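Local coordinates for hemolysin-related protein (Vibrio cholerae serotype O1, PDB 6MLT) that probably helps biofilms stick to surfaces as a secreted, metal-binding matrix protein that pairs a beta-propeller with a carbohydrate-binding beta-prism, at residues L84-A96 and S117-N131. Sequence-based numbering, arbitrary orientation.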
loop_
_atom_site.group_PDB
_atom_site.type_symbol
_atom_site.label_atom_id
_atom_site.label_comp_id
_atom_site.label_asym_id
_atom_site.label_seq_id
_atom_site.Cartn_x
_atom_site.Cartn_y
_atom_site.Cartn_z
ATOM N N LEU A 84 23.090 17.577 -10.600
ATOM C CA LEU A 84 22.972 17.154 -11.991
ATOM C C LEU A 84 22.614 18.289 -12.936
ATOM O O LEU A 84 22.859 18.170 -14.142
ATOM C CB LEU A 84 21.903 16.064 -12.120
ATOM C CG LEU A 84 22.208 14.747 -11.408
ATOM C CD1 LEU A 84 20.986 13.858 -11.418
ATOM C CD2 LEU A 84 23.381 14.054 -12.088
ATOM N N TRP A 85 22.017 19.365 -12.433
ATOM C CA TRP A 85 21.472 20.414 -13.277
ATOM C C TRP A 85 22.441 21.581 -13.407
ATOM O O TRP A 85 23.253 21.847 -12.520
ATOM C CB TRP A 85 20.142 20.910 -12.713
ATOM C CG TRP A 85 19.029 19.901 -12.827
ATOM C CD1 TRP A 85 19.053 18.713 -13.508
ATOM C CD2 TRP A 85 17.732 19.997 -12.238
ATOM N NE1 TRP A 85 17.845 18.071 -13.378
ATOM C CE2 TRP A 85 17.017 18.842 -12.605
ATOM C CE3 TRP A 85 17.103 20.954 -11.436
ATOM C CZ2 TRP A 85 15.706 18.618 -12.200
ATOM C CZ3 TRP A 85 15.804 20.729 -11.037
ATOM C CH2 TRP A 85 15.120 19.570 -11.418
ATOM N N SER A 86 22.338 22.283 -14.531
ATOM C CA SER A 86 23.142 23.474 -14.764
ATOM C C SER A 86 22.515 24.732 -14.186
ATOM O O SER A 86 23.233 25.713 -13.947
ATOM C CB SER A 86 23.340 23.686 -16.263
ATOM O OG SER A 86 22.086 23.953 -16.869
ATOM N N TYR A 87 21.197 24.741 -13.980
ATOM C CA TYR A 87 20.485 25.941 -13.554
ATOM C C TYR A 87 20.696 27.092 -14.536
ATOM O O TYR A 87 20.614 28.262 -14.159
ATOM C CB TYR A 87 20.909 26.372 -12.148
ATOM C CG TYR A 87 20.876 25.262 -11.124
ATOM C CD1 TYR A 87 19.672 24.777 -10.628
ATOM C CD2 TYR A 87 22.055 24.708 -10.639
ATOM C CE1 TYR A 87 19.647 23.767 -9.682
ATOM C CE2 TYR A 87 22.039 23.699 -9.692
ATOM C CZ TYR A 87 20.836 23.232 -9.218
ATOM O OH TYR A 87 20.823 22.226 -8.279
ATOM N N SER A 88 20.952 26.770 -15.806
ATOM C CA SER A 88 21.118 27.811 -16.818
ATOM C C SER A 88 19.857 28.647 -16.984
ATOM O O SER A 88 19.936 29.775 -17.483
ATOM C CB SER A 88 21.508 27.189 -18.160
ATOM O OG SER A 88 20.443 26.421 -18.691
ATOM N N ASN A 89 18.703 28.132 -16.572
ATOM C CA ASN A 89 17.467 28.903 -16.601
ATOM C C ASN A 89 17.310 29.807 -15.386
ATOM O O ASN A 89 16.268 30.454 -15.245
ATOM C CB ASN A 89 16.256 27.968 -16.711
ATOM C CG ASN A 89 16.113 27.027 -15.514
ATOM O OD1 ASN A 89 16.919 27.043 -14.580
ATOM N ND2 ASN A 89 15.070 26.205 -15.545
ATOM N N GLY A 90 18.313 29.882 -14.514
ATOM C CA GLY A 90 18.193 30.662 -13.303
ATOM C C GLY A 90 17.539 29.940 -12.145
ATOM O O GLY A 90 17.332 30.559 -11.092
ATOM N N GLY A 91 17.213 28.664 -12.295
ATOM C CA GLY A 91 16.579 27.907 -11.226
ATOM C C GLY A 91 15.068 28.016 -11.262
ATOM O O GLY A 91 14.494 28.981 -11.760
ATOM N N VAL A 92 14.411 26.998 -10.715
ATOM C CA VAL A 92 12.956 26.935 -10.652
ATOM C C VAL A 92 12.537 26.985 -9.191
ATOM O O VAL A 92 13.009 26.183 -8.375
ATOM C CB VAL A 92 12.416 25.665 -11.332
ATOM C CG1 VAL A 92 10.898 25.565 -11.169
ATOM C CG2 VAL A 92 12.803 25.662 -12.811
ATOM N N ILE A 93 11.649 27.919 -8.867
ATOM C CA ILE A 93 11.146 28.085 -7.506
ATOM C C ILE A 93 9.940 27.176 -7.299
ATOM O O ILE A 93 9.007 27.152 -8.113
ATOM C CB ILE A 93 10.783 29.556 -7.228
ATOM C CG1 ILE A 93 12.019 30.457 -7.358
ATOM C CG2 ILE A 93 10.159 29.706 -5.836
ATOM C CD1 ILE A 93 13.095 30.175 -6.337
ATOM N N ALA A 94 9.966 26.418 -6.209
ATOM C CA ALA A 94 8.825 25.644 -5.753
ATOM C C ALA A 94 8.649 25.888 -4.263
ATOM O O ALA A 94 9.571 26.335 -3.575
ATOM C CB ALA A 94 9.011 24.147 -6.015
ATOM N N ASP A 95 7.456 25.598 -3.754
ATOM C CA ASP A 95 7.279 25.692 -2.315
ATOM C C ASP A 95 8.232 24.724 -1.624
ATOM O O ASP A 95 8.450 23.601 -2.086
ATOM C CB ASP A 95 5.843 25.396 -1.910
ATOM C CG ASP A 95 5.548 25.870 -0.500
ATOM O OD1 ASP A 95 5.293 27.079 -0.327
ATOM O OD2 ASP A 95 5.621 25.047 0.438
ATOM N N ALA A 96 8.836 25.181 -0.532
ATOM C CA ALA A 96 9.854 24.407 0.164
ATOM C C ALA A 96 9.277 23.476 1.221
ATOM O O ALA A 96 10.028 22.691 1.806
ATOM C CB ALA A 96 10.878 25.347 0.811
ATOM N N SER A 117 4.398 26.860 -6.545
ATOM C CA SER A 117 4.640 27.701 -5.384
ATOM C C SER A 117 3.498 28.696 -5.262
ATOM O O SER A 117 2.652 28.815 -6.151
ATOM C CB SER A 117 5.973 28.450 -5.498
ATOM O OG SER A 117 5.794 29.635 -6.257
ATOM N N ALA A 118 3.491 29.436 -4.154
ATOM C CA ALA A 118 2.508 30.493 -3.979
ATOM C C ALA A 118 2.831 31.719 -4.814
ATOM O O ALA A 118 2.011 32.641 -4.871
ATOM C CB ALA A 118 2.418 30.884 -2.503
ATOM N N LEU A 119 4.001 31.752 -5.451
ATOM C CA LEU A 119 4.470 32.910 -6.193
ATOM C C LEU A 119 4.183 32.819 -7.687
ATOM O O LEU A 119 4.446 33.786 -8.406
ATOM C CB LEU A 119 5.983 33.086 -5.988
ATOM C CG LEU A 119 6.471 33.004 -4.537
ATOM C CD1 LEU A 119 7.983 33.159 -4.480
ATOM C CD2 LEU A 119 5.801 34.053 -3.671
ATOM N N THR A 120 3.676 31.684 -8.167
ATOM C CA THR A 120 3.393 31.479 -9.578
ATOM C C THR A 120 1.926 31.108 -9.772
ATOM O O THR A 120 1.330 30.451 -8.911
ATOM C CB THR A 120 4.269 30.370 -10.185
ATOM O OG1 THR A 120 3.900 30.147 -11.550
ATOM C CG2 THR A 120 4.095 29.069 -9.441
ATOM N N PRO A 121 1.314 31.507 -10.887
ATOM C CA PRO A 121 -0.051 31.055 -11.190
ATOM C C PRO A 121 -0.127 29.695 -11.866
ATOM O O PRO A 121 -1.227 29.268 -12.228
ATOM C CB PRO A 121 -0.575 32.158 -12.122
ATOM C CG PRO A 121 0.621 32.723 -12.770
ATOM C CD PRO A 121 1.774 32.554 -11.818
ATOM N N TYR A 122 1.000 28.999 -12.019
ATOM C CA TYR A 122 1.071 27.767 -12.791
ATOM C C TYR A 122 1.558 26.598 -11.949
ATOM O O TYR A 122 2.399 26.752 -11.058
ATOM C CB TYR A 122 2.011 27.921 -14.006
ATOM C CG TYR A 122 1.408 28.830 -15.034
ATOM C CD1 TYR A 122 0.395 28.378 -15.864
ATOM C CD2 TYR A 122 1.805 30.157 -15.139
ATOM C CE1 TYR A 122 -0.193 29.210 -16.779
ATOM C CE2 TYR A 122 1.217 31.001 -16.054
ATOM C CZ TYR A 122 0.217 30.519 -16.874
ATOM O OH TYR A 122 -0.387 31.347 -17.789
ATOM N N ILE A 123 1.018 25.421 -12.255
ATOM C CA ILE A 123 1.738 24.184 -11.982
ATOM C C ILE A 123 2.852 24.065 -13.016
ATOM O O ILE A 123 2.600 24.077 -14.228
ATOM C CB ILE A 123 0.793 22.976 -12.012
ATOM C CG1 ILE A 123 -0.153 23.028 -10.803
ATOM C CG2 ILE A 123 1.577 21.665 -12.001
ATOM C CD1 ILE A 123 -1.338 22.118 -10.920
ATOM N N ASN A 124 4.091 23.986 -12.544
ATOM C CA ASN A 124 5.254 23.899 -13.413
ATOM C C ASN A 124 5.657 22.446 -13.591
ATOM O O ASN A 124 5.824 21.719 -12.610
ATOM C CB ASN A 124 6.419 24.699 -12.835
ATOM C CG ASN A 124 6.136 26.175 -12.823
ATOM O OD1 ASN A 124 5.690 26.736 -13.826
ATOM N ND2 ASN A 124 6.352 26.810 -11.678
ATOM N N ILE A 125 5.829 22.030 -14.840
ATOM C CA ILE A 125 6.256 20.677 -15.144
ATOM C C ILE A 125 7.606 20.771 -15.845
ATOM O O ILE A 125 7.695 21.272 -16.973
ATOM C CB ILE A 125 5.219 19.930 -15.990
ATOM C CG1 ILE A 125 3.869 19.956 -15.255
ATOM C CG2 ILE A 125 5.685 18.499 -16.258
ATOM C CD1 ILE A 125 2.727 19.281 -15.983
ATOM N N LEU A 126 8.654 20.305 -15.168
ATOM C CA LEU A 126 10.014 20.360 -15.688
ATOM C C LEU A 126 10.376 19.050 -16.377
ATOM O O LEU A 126 9.867 17.981 -16.021
ATOM C CB LEU A 126 11.018 20.616 -14.566
ATOM C CG LEU A 126 10.724 21.760 -13.594
ATOM C CD1 LEU A 126 11.859 21.879 -12.586
ATOM C CD2 LEU A 126 10.534 23.062 -14.333
ATOM N N ASP A 127 11.279 19.142 -17.355
ATOM C CA ASP A 127 11.919 17.958 -17.907
ATOM C C ASP A 127 13.038 17.504 -16.972
ATOM O O ASP A 127 13.317 18.129 -15.943
ATOM C CB ASP A 127 12.424 18.219 -19.332
ATOM C CG ASP A 127 13.577 19.244 -19.410
ATOM O OD1 ASP A 127 14.306 19.477 -18.417
ATOM O OD2 ASP A 127 13.756 19.810 -20.513
ATOM N N HIS A 128 13.695 16.398 -17.336
ATOM C CA HIS A 128 14.658 15.762 -16.437
ATOM C C HIS A 128 15.926 16.583 -16.246
ATOM O O HIS A 128 16.753 16.228 -15.399
ATOM C CB HIS A 128 15.020 14.362 -16.954
ATOM C CG HIS A 128 15.866 14.376 -18.190
ATOM N ND1 HIS A 128 17.219 14.117 -18.169
ATOM C CD2 HIS A 128 15.552 14.625 -19.483
ATOM C CE1 HIS A 128 17.703 14.199 -19.396
ATOM N NE2 HIS A 128 16.712 14.507 -20.213
ATOM N N GLN A 129 16.100 17.661 -16.999
ATOM C CA GLN A 129 17.235 18.554 -16.846
ATOM C C GLN A 129 16.897 19.811 -16.055
ATOM O O GLN A 129 17.757 20.686 -15.910
ATOM C CB GLN A 129 17.780 18.934 -18.228
ATOM C CG GLN A 129 18.307 17.735 -19.001
ATOM C CD GLN A 129 18.784 18.091 -20.402
ATOM O OE1 GLN A 129 18.173 18.905 -21.093
ATOM N NE2 GLN A 129 19.878 17.478 -20.825
ATOM N N GLY A 130 15.673 19.923 -15.543
ATOM C CA GLY A 130 15.282 21.058 -14.735
ATOM C C GLY A 130 14.705 22.220 -15.507
ATOM O O GLY A 130 14.511 23.293 -14.923
ATOM N N ASN A 131 14.424 22.049 -16.795
ATOM C CA ASN A 131 13.891 23.118 -17.619
ATOM C C ASN A 131 12.388 22.959 -17.798
ATOM O O ASN A 131 11.865 21.844 -17.881
ATOM C CB ASN A 131 14.580 23.136 -18.980
ATOM C CG ASN A 131 16.018 23.573 -18.883
ATOM O OD1 ASN A 131 16.325 24.590 -18.254
ATOM N ND2 ASN A 131 16.913 22.795 -19.468
HETATM O O HOH W 1 20.393 21.006 -16.456
HETATM O O HOH W 2 18.579 23.305 -14.716
HETATM O O HOH W 3 18.532 25.084 -16.819
HETATM O O HOH W 4 16.412 24.330 -13.013
HETATM O O HOH W 5 7.020 25.373 -9.202
HETATM O O HOH W 6 5.475 28.992 -2.194
#
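Trp85 donates its indole NE1 to His128 O across 2.9 Å, a moderately bent bond (N-H...O 145°) that meets the oxygen from above the carbonyl plane. The same indole lies flat against the Asp127-Gly130 type I turn: Gly130 CA stands 3.4 Å from the centroid of the six-membered ring, almost on its normal, in a CH-pi contact. Gly130, whose left-handed backbone already favours glycine, has no side chain to hold the ring off. Asp127 OD1 stiffens the turn, taking Gln129 N and Asn131 N from opposite faces of its carboxylate, the first closing an Asx turn. Two waters extend the polar seam, one accepting from Ser86 N, the other from Tyr87 N, and both donating to Gln129 O.

Asn89 splits its amide between the two segments. ND2 makes a weak hydrogen bond to Gly130 O (3.0 Å), while OD1 accepts from Gly91 N in an Asx turn; a water donates to both oxygens. Further along, Val92 CG2 meets Leu126 CD2 tip to tip at 3.8 Å, and Leu126 CD1 reaches Trp85 CH2 at 4.2 Å. At the far end a water joins Ile93 O to Asn124 ND2, Gln135 holding Asn124 OD1, and Ser117 CB packs against the Ala94-Asp95 peptide.

The contact thus ties strand 93-94, paired with strand 71-76, and its preceding loop to the 122-126/132-137 hairpin, consistent with neighbouring propeller blades joined by turn carbonyls and waters at one end and apolar packing beyond.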